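Local coordinates for trans-isoprenyl diphosphate synthase (Caulobacter crescentus, PDB 3OYR), which probably supplies octaprenyl diphosphate for quinone side chains by adding five isopentenyl units to farnesyl diphosphate, with magnesium as cofactor, at residues B[52-65]-B[115-129]. Sequence-based numbering, arbitrary orientation.
Sequences IIPALAEHLIAAGG and RGKVAAHLIWGGAQS. With DMA (dimethylallyl diphosphate), chain D.
Leu56 and Trp124 make the apolar centre: the indole lies flat over the helix backbone, with Leu56 CA 3.9 Å from the centroid of its six-membered ring. Leu56, its CG anti to the backbone N (chi1 -161°), sends CD2 to Ala120 CB at 3.6 Å and CD1 against Trp124 CB; Leu103 of helix 87-109 also touches this leucine. The far edge of the indole meets one face of the His59 imidazole in a T-shaped stack, planes at 74°, while Lys117 CD covers the opposite face as a CH-pi contact. With both faces covered, His59 NE2 donates an in-plane, nearly straight bond to Val118 O (2.9 Å). Lys117 runs on, extended, until NZ reaches a lone pair of His59 O at 3.0 Å. In this mostly helical prenyl synthase fold, the contact ties helix 52-61 to the short hairpin and loop following the aspartate-rich helix 87-109. At the diphosphate end, Arg115 NH2 bonds Leu60 O (2.9 Å) from above the carbonyl plane, while NE and NH1 grip dimethylallyl diphosphate O2B and O1B, each at 2.8 Å. A leucine in place of Arg115 would probably leave both phosphate oxygens without these donors. Gly64 O lies over one guanidinium face.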
ATOM      1  N   ILE B  52      -8.195 -10.108  12.535  1.00 45.18           N
ATOM      2  CA  ILE B  52      -7.815  -8.702  12.766  1.00 45.25           C
ATOM      3  C   ILE B  52      -8.130  -7.827  11.536  1.00 45.08           C
ATOM      4  O   ILE B  52      -8.611  -6.693  11.672  1.00 39.09           O
ATOM      5  CB  ILE B  52      -6.314  -8.581  13.182  1.00 45.78           C
ATOM      6  CG1 ILE B  52      -6.150  -8.847  14.689  1.00 50.49           C
ATOM      7  CG2 ILE B  52      -5.727  -7.200  12.826  1.00 46.62           C
ATOM      8  CD1 ILE B  52      -4.761  -8.495  15.255  1.00 54.57           C
ATOM      9  N   ILE B  53      -7.893  -8.388  10.347  1.00 40.59           N
ATOM     10  CA  ILE B  53      -8.103  -7.675   9.090  1.00 39.87           C
ATOM     11  C   ILE B  53      -9.526  -7.086   8.937  1.00 39.26           C
ATOM     12  O   ILE B  53      -9.641  -5.865   8.899  1.00 40.05           O
ATOM     13  CB  ILE B  53      -7.629  -8.489   7.854  1.00 36.62           C
ATOM     14  CG1 ILE B  53      -6.111  -8.621   7.845  1.00 38.18           C
ATOM     15  CG2 ILE B  53      -8.079  -7.823   6.596  1.00 34.56           C
ATOM     16  CD1 ILE B  53      -5.590  -9.648   6.841  1.00 27.11           C
ATOM     17  N   PRO B  54     -10.601  -7.926   8.904  1.00 41.72           N
ATOM     18  CA  PRO B  54     -11.941  -7.317   8.835  1.00 40.24           C
ATOM     19  C   PRO B  54     -12.350  -6.503  10.080  1.00 39.73           C
ATOM     20  O   PRO B  54     -13.137  -5.568   9.959  1.00 38.11           O
ATOM     21  CB  PRO B  54     -12.874  -8.527   8.654  1.00 41.19           C
ATOM     22  CG  PRO B  54     -12.109  -9.690   9.183  1.00 42.40           C
ATOM     23  CD  PRO B  54     -10.688  -9.402   8.802  1.00 38.30           C
ATOM     24  N   ALA B  55     -11.816  -6.848  11.249  1.00 38.52           N
ATOM     25  CA  ALA B  55     -12.076  -6.061  12.468  1.00 37.20           C
ATOM     26  C   ALA B  55     -11.506  -4.639  12.346  1.00 33.73           C
ATOM     27  O   ALA B  55     -12.239  -3.678  12.517  1.00 32.33           O
ATOM     28  CB  ALA B  55     -11.529  -6.764  13.711  1.00 36.10           C
ATOM     29  N   LEU B  56     -10.218  -4.511  12.007  1.00 35.70           N
ATOM     30  CA  LEU B  56      -9.591  -3.190  11.829  1.00 31.07           C
ATOM     31  C   LEU B  56     -10.222  -2.400  10.678  1.00 35.29           C
ATOM     32  O   LEU B  56     -10.496  -1.194  10.810  1.00 31.53           O
ATOM     33  CB  LEU B  56      -8.071  -3.320  11.657  1.00 32.24           C
ATOM     34  CG  LEU B  56      -7.156  -2.103  11.882  1.00 35.38           C
ATOM     35  CD1 LEU B  56      -5.721  -2.528  12.123  1.00 33.78           C
ATOM     36  CD2 LEU B  56      -7.171  -1.136  10.698  1.00 30.20           C
ATOM     37  N   ALA B  57     -10.463  -3.087   9.563  1.00 30.98           N
ATOM     38  CA  ALA B  57     -11.032  -2.466   8.370  1.00 32.56           C
ATOM     39  C   ALA B  57     -12.441  -1.913   8.586  1.00 39.00           C
ATOM     40  O   ALA B  57     -12.715  -0.752   8.242  1.00 43.25           O
ATOM     41  CB  ALA B  57     -11.024  -3.451   7.209  1.00 24.28           C
ATOM     42  N   GLU B  58     -13.329  -2.732   9.153  1.00 41.44           N
ATOM     43  CA  GLU B  58     -14.699  -2.296   9.429  1.00 38.73           C
ATOM     44  C   GLU B  58     -14.760  -1.196  10.481  1.00 34.58           C
ATOM     45  O   GLU B  58     -15.650  -0.357  10.434  1.00 35.25           O
ATOM     46  CB  GLU B  58     -15.615  -3.460   9.845  1.00 49.39           C
ATOM     47  CG  GLU B  58     -17.102  -3.197   9.556  1.00 60.22           C
ATOM     48  CD  GLU B  58     -18.045  -3.846  10.562  1.00 76.87           C
ATOM     49  OE1 GLU B  58     -18.031  -5.090  10.687  1.00 83.53           O
ATOM     50  OE2 GLU B  58     -18.820  -3.109  11.215  1.00 76.74           O
ATOM     51  N   HIS B  59     -13.811  -1.181  11.415  1.00 30.36           N
ATOM     52  CA  HIS B  59     -13.757  -0.100  12.394  1.00 33.50           C
ATOM     53  C   HIS B  59     -13.673   1.249  11.652  1.00 38.15           C
ATOM     54  O   HIS B  59     -14.395   2.182  11.992  1.00 34.94           O
ATOM     55  CB  HIS B  59     -12.584  -0.296  13.349  1.00 33.40           C
ATOM     56  CG  HIS B  59     -12.341   0.860  14.278  1.00 44.39           C
ATOM     57  ND1 HIS B  59     -12.918   0.944  15.529  1.00 47.44           N
ATOM     58  CD2 HIS B  59     -11.559   1.960  14.153  1.00 45.40           C
ATOM     59  CE1 HIS B  59     -12.517   2.052  16.126  1.00 50.49           C
ATOM     60  NE2 HIS B  59     -11.697   2.691  15.310  1.00 48.01           N
ATOM     61  N   LEU B  60     -12.841   1.317  10.606  1.00 40.21           N
ATOM     62  CA  LEU B  60     -12.708   2.532   9.796  1.00 31.80           C
ATOM     63  C   LEU B  60     -13.824   2.743   8.755  1.00 31.03           C
ATOM     64  O   LEU B  60     -14.408   3.835   8.685  1.00 29.24           O
ATOM     65  CB  LEU B  60     -11.325   2.600   9.134  1.00 32.73           C
ATOM     66  CG  LEU B  60     -10.995   3.880   8.342  1.00 39.20           C
ATOM     67  CD1 LEU B  60     -11.307   5.138   9.143  1.00 40.63           C
ATOM     68  CD2 LEU B  60      -9.541   3.903   7.941  1.00 26.82           C
ATOM     69  N   ILE B  61     -14.103   1.712   7.960  1.00 30.65           N
ATOM     70  CA  ILE B  61     -15.057   1.800   6.875  1.00 30.22           C
ATOM     71  C   ILE B  61     -16.491   2.043   7.373  1.00 35.35           C
ATOM     72  O   ILE B  61     -17.161   2.971   6.906  1.00 40.94           O
ATOM     73  CB  ILE B  61     -14.968   0.564   5.940  1.00 31.75           C
ATOM     74  CG1 ILE B  61     -13.589   0.484   5.257  1.00 25.74           C
ATOM     75  CG2 ILE B  61     -16.089   0.593   4.901  1.00 35.02           C
ATOM     76  CD1 ILE B  61     -13.231  -0.948   4.702  1.00 23.37           C
ATOM     77  N   ALA B  62     -16.947   1.240   8.336  1.00 40.90           N
ATOM     78  CA  ALA B  62     -18.291   1.418   8.913  1.00 41.66           C
ATOM     79  C   ALA B  62     -18.450   2.692   9.764  1.00 42.48           C
ATOM     80  O   ALA B  62     -19.581   3.121  10.007  1.00 41.19           O
ATOM     81  CB  ALA B  62     -18.745   0.156   9.702  1.00 34.74           C
ATOM     82  N   ALA B  63     -17.333   3.306  10.173  1.00 40.61           N
ATOM     83  CA  ALA B  63     -17.351   4.529  10.994  1.00 39.28           C
ATOM     84  C   ALA B  63     -18.000   5.738  10.312  1.00 43.20           C
ATOM     85  O   ALA B  63     -18.450   6.674  10.979  1.00 41.89           O
ATOM     86  CB  ALA B  63     -15.944   4.896  11.441  1.00 40.11           C
ATOM     87  N   GLY B  64     -18.038   5.716   8.986  1.00 44.83           N
ATOM     88  CA  GLY B  64     -18.616   6.804   8.216  1.00 42.15           C
ATOM     89  C   GLY B  64     -17.814   7.043   6.953  1.00 39.58           C
ATOM     90  O   GLY B  64     -17.189   6.121   6.399  1.00 37.09           O
ATOM     91  N   GLY B  65     -17.841   8.286   6.496  1.00 38.00           N
ATOM     92  CA  GLY B  65     -17.071   8.695   5.335  1.00 34.99           C
ATOM     93  C   GLY B  65     -18.032   9.067   4.236  1.00 32.78           C
ATOM     94  O   GLY B  65     -19.053   8.418   4.060  1.00 32.91           O
ATOM     95  N   ARG B 115     -13.019   9.889  11.574  1.00 31.19           N
ATOM     96  CA  ARG B 115     -14.440   9.604  11.352  1.00 35.34           C
ATOM     97  C   ARG B 115     -15.214   9.417  12.672  1.00 38.90           C
ATOM     98  O   ARG B 115     -16.144   8.601  12.755  1.00 35.69           O
ATOM     99  CB  ARG B 115     -14.634   8.401  10.407  1.00 35.56           C
ATOM    100  CG  ARG B 115     -14.152   8.622   8.973  1.00 32.00           C
ATOM    101  CD  ARG B 115     -14.289   7.334   8.137  1.00 33.25           C
ATOM    102  NE  ARG B 115     -13.948   7.544   6.717  1.00 31.36           N
ATOM    103  CZ  ARG B 115     -13.753   6.574   5.824  1.00 31.50           C
ATOM    104  NH1 ARG B 115     -13.454   6.893   4.561  1.00 25.15           N
ATOM    105  NH2 ARG B 115     -13.842   5.284   6.180  1.00 26.71           N
ATOM    106  N   GLY B 116     -14.817  10.164  13.701  1.00 33.99           N
ATOM    107  CA  GLY B 116     -15.529  10.159  14.978  1.00 40.98           C
ATOM    108  C   GLY B 116     -15.095   9.069  15.945  1.00 44.90           C
ATOM    109  O   GLY B 116     -15.500   9.087  17.108  1.00 44.22           O
ATOM    110  N   LYS B 117     -14.291   8.118  15.465  1.00 39.38           N
ATOM    111  CA  LYS B 117     -13.783   7.018  16.287  1.00 39.61           C
ATOM    112  C   LYS B 117     -12.291   7.226  16.531  1.00 43.20           C
ATOM    113  O   LYS B 117     -11.631   7.980  15.805  1.00 50.25           O
ATOM    114  CB  LYS B 117     -14.010   5.654  15.609  1.00 34.22           C
ATOM    115  CG  LYS B 117     -15.468   5.162  15.552  1.00 41.05           C
ATOM    116  CD  LYS B 117     -15.506   3.709  15.058  1.00 52.84           C
ATOM    117  CE  LYS B 117     -16.899   3.256  14.615  1.00 58.31           C
ATOM    118  NZ  LYS B 117     -16.843   2.055  13.703  1.00 49.93           N
ATOM    119  N   VAL B 118     -11.769   6.555  17.550  1.00 42.66           N
ATOM    120  CA  VAL B 118     -10.331   6.505  17.816  1.00 44.11           C
ATOM    121  C   VAL B 118      -9.640   5.927  16.577  1.00 44.70           C
ATOM    122  O   VAL B 118     -10.189   5.030  15.929  1.00 44.55           O
ATOM    123  CB  VAL B 118     -10.040   5.654  19.100  1.00 50.57           C
ATOM    124  CG1 VAL B 118     -10.574   4.215  18.952  1.00 55.08           C
ATOM    125  CG2 VAL B 118      -8.573   5.648  19.456  1.00 47.60           C
ATOM    126  N   ALA B 119      -8.485   6.486  16.208  1.00 43.02           N
ATOM    127  CA  ALA B 119      -7.731   5.996  15.061  1.00 40.53           C
ATOM    128  C   ALA B 119      -7.291   4.549  15.310  1.00 43.39           C
ATOM    129  O   ALA B 119      -6.760   4.234  16.381  1.00 42.59           O
ATOM    130  CB  ALA B 119      -6.533   6.877  14.807  1.00 37.10           C
ATOM    131  N   ALA B 120      -7.522   3.687  14.314  1.00 38.44           N
ATOM    132  CA  ALA B 120      -7.284   2.236  14.402  1.00 37.04           C
ATOM    133  C   ALA B 120      -5.955   1.818  15.024  1.00 37.68           C
ATOM    134  O   ALA B 120      -5.901   0.834  15.773  1.00 39.95           O
ATOM    135  CB  ALA B 120      -7.429   1.605  13.031  1.00 39.33           C
ATOM    136  N   HIS B 121      -4.892   2.571  14.736  1.00 41.94           N
ATOM    137  CA  HIS B 121      -3.558   2.258  15.254  1.00 40.69           C
ATOM    138  C   HIS B 121      -3.398   2.433  16.765  1.00 43.79           C
ATOM    139  O   HIS B 121      -2.423   1.955  17.341  1.00 45.71           O
ATOM    140  CB  HIS B 121      -2.480   3.046  14.517  1.00 31.76           C
ATOM    141  CG  HIS B 121      -2.553   4.530  14.722  1.00 44.71           C
ATOM    142  ND1 HIS B 121      -1.837   5.184  15.706  1.00 46.05           N
ATOM    143  CD2 HIS B 121      -3.234   5.493  14.053  1.00 28.90           C
ATOM    144  CE1 HIS B 121      -2.085   6.479  15.639  1.00 41.25           C
ATOM    145  NE2 HIS B 121      -2.930   6.694  14.645  1.00 39.62           N
ATOM    146  N   LEU B 122      -4.347   3.115  17.402  1.00 45.88           N
ATOM    147  CA  LEU B 122      -4.347   3.230  18.861  1.00 46.27           C
ATOM    148  C   LEU B 122      -4.996   2.016  19.539  1.00 48.05           C
ATOM    149  O   LEU B 122      -4.790   1.785  20.732  1.00 50.95           O
ATOM    150  CB  LEU B 122      -5.007   4.544  19.310  1.00 45.73           C
ATOM    151  CG  LEU B 122      -4.225   5.844  19.044  1.00 48.37           C
ATOM    152  CD1 LEU B 122      -5.071   7.083  19.360  1.00 49.78           C
ATOM    153  CD2 LEU B 122      -2.911   5.890  19.815  1.00 44.98           C
ATOM    154  N   ILE B 123      -5.769   1.248  18.770  1.00 43.70           N
ATOM    155  CA  ILE B 123      -6.421   0.035  19.251  1.00 43.66           C
ATOM    156  C   ILE B 123      -5.622  -1.223  18.878  1.00 47.61           C
ATOM    157  O   ILE B 123      -5.393  -2.099  19.716  1.00 54.51           O
ATOM    158  CB  ILE B 123      -7.864  -0.078  18.685  1.00 41.90           C
ATOM    159  CG1 ILE B 123      -8.728   1.108  19.120  1.00 44.06           C
ATOM    160  CG2 ILE B 123      -8.515  -1.407  19.063  1.00 36.13           C
ATOM    161  CD1 ILE B 123      -8.738   1.373  20.644  1.00 60.76           C
ATOM    162  N   TRP B 124      -5.195  -1.304  17.620  1.00 48.32           N
ATOM    163  CA  TRP B 124      -4.532  -2.505  17.109  1.00 44.40           C
ATOM    164  C   TRP B 124      -3.027  -2.337  16.960  1.00 40.84           C
ATOM    165  O   TRP B 124      -2.311  -3.316  16.747  1.00 47.87           O
ATOM    166  CB  TRP B 124      -5.148  -2.922  15.779  1.00 40.01           C
ATOM    167  CG  TRP B 124      -6.505  -3.536  15.893  1.00 47.92           C
ATOM    168  CD1 TRP B 124      -6.787  -4.846  16.159  1.00 52.27           C
ATOM    169  CD2 TRP B 124      -7.770  -2.879  15.720  1.00 42.50           C
ATOM    170  NE1 TRP B 124      -8.143  -5.047  16.171  1.00 47.81           N
ATOM    171  CE2 TRP B 124      -8.773  -3.858  15.904  1.00 49.98           C
ATOM    172  CE3 TRP B 124      -8.153  -1.561  15.429  1.00 45.46           C
ATOM    173  CZ2 TRP B 124     -10.145  -3.560  15.812  1.00 47.97           C
ATOM    174  CZ3 TRP B 124      -9.524  -1.259  15.338  1.00 48.65           C
ATOM    175  CH2 TRP B 124     -10.498  -2.259  15.532  1.00 49.69           C
ATOM    176  N   GLY B 125      -2.545  -1.101  17.080  1.00 43.07           N
ATOM    177  CA  GLY B 125      -1.120  -0.818  16.909  1.00 34.56           C
ATOM    178  C   GLY B 125      -0.812  -0.267  15.529  1.00 35.08           C
ATOM    179  O   GLY B 125      -1.579  -0.478  14.579  1.00 34.39           O
ATOM    180  N   GLY B 126       0.318   0.424  15.426  1.00 31.05           N
ATOM    181  CA  GLY B 126       0.789   1.018  14.178  1.00 33.19           C
ATOM    182  C   GLY B 126       1.074  -0.026  13.117  1.00 35.75           C
ATOM    183  O   GLY B 126       0.673   0.136  11.960  1.00 42.22           O
ATOM    184  N   ALA B 127       1.738  -1.107  13.510  1.00 37.09           N
ATOM    185  CA  ALA B 127       2.133  -2.150  12.563  1.00 33.46           C
ATOM    186  C   ALA B 127       0.921  -2.759  11.870  1.00 36.84           C
ATOM    187  O   ALA B 127       0.890  -2.832  10.626  1.00 32.72           O
ATOM    188  CB  ALA B 127       2.966  -3.228  13.256  1.00 38.29           C
ATOM    189  N   GLN B 128      -0.083  -3.139  12.667  1.00 30.76           N
ATOM    190  CA  GLN B 128      -1.305  -3.730  12.132  1.00 36.72           C
ATOM    191  C   GLN B 128      -2.097  -2.778  11.236  1.00 34.70           C
ATOM    192  O   GLN B 128      -2.614  -3.210  10.205  1.00 40.25           O
ATOM    193  CB  GLN B 128      -2.201  -4.344  13.229  1.00 41.87           C
ATOM    194  CG  GLN B 128      -1.641  -5.620  13.929  1.00 38.95           C
ATOM    195  CD  GLN B 128      -1.550  -6.876  13.037  1.00 49.06           C
ATOM    196  OE1 GLN B 128      -1.468  -6.791  11.814  1.00 48.70           O
ATOM    197  NE2 GLN B 128      -1.550  -8.051  13.671  1.00 45.13           N
ATOM    198  N   SER B 129      -2.163  -1.501  11.610  1.00 30.67           N
ATOM    199  CA  SER B 129      -2.723  -0.455  10.743  1.00 35.53           C
ATOM    200  C   SER B 129      -2.051  -0.383   9.382  1.00 30.89           C
ATOM    201  O   SER B 129      -2.720  -0.381   8.334  1.00 33.33           O
ATOM    202  CB  SER B 129      -2.621   0.916  11.410  1.00 40.91           C
ATOM    203  OG  SER B 129      -3.853   1.269  11.991  1.00 51.66           O
TER
HETATM  204  C1  DMA D 336      -9.794  12.605   4.130  1.00 34.07           C
HETATM  205  O1  DMA D 336     -10.776  12.418   3.101  1.00 31.76           O
HETATM  206  C2  DMA D 336      -8.636  12.661   3.197  1.00 40.81           C
HETATM  207  C3  DMA D 336      -8.157  13.816   2.726  1.00 44.64           C
HETATM  208  C4  DMA D 336      -8.650  15.160   3.193  1.00 35.88           C
HETATM  209  C5  DMA D 336      -7.058  13.722   1.714  1.00 37.87           C
HETATM  210  PA  DMA D 336     -12.349  12.709   3.213  1.00 35.52           P
HETATM  211  O1A DMA D 336     -13.044  12.440   1.893  1.00 24.76           O
HETATM  212  O2A DMA D 336     -12.533  14.087   3.786  1.00 32.14           O
HETATM  213  O3A DMA D 336     -12.675  11.575   4.324  1.00 29.24           O
HETATM  214  PB  DMA D 336     -13.963  10.592   4.454  1.00 31.19           P
HETATM  215  O1B DMA D 336     -13.725   9.456   3.478  1.00 35.06           O
HETATM  216  O2B DMA D 336     -13.735  10.199   5.899  1.00 34.15           O
HETATM  217  O3B DMA D 336     -15.219  11.373   4.174  1.00 33.39           O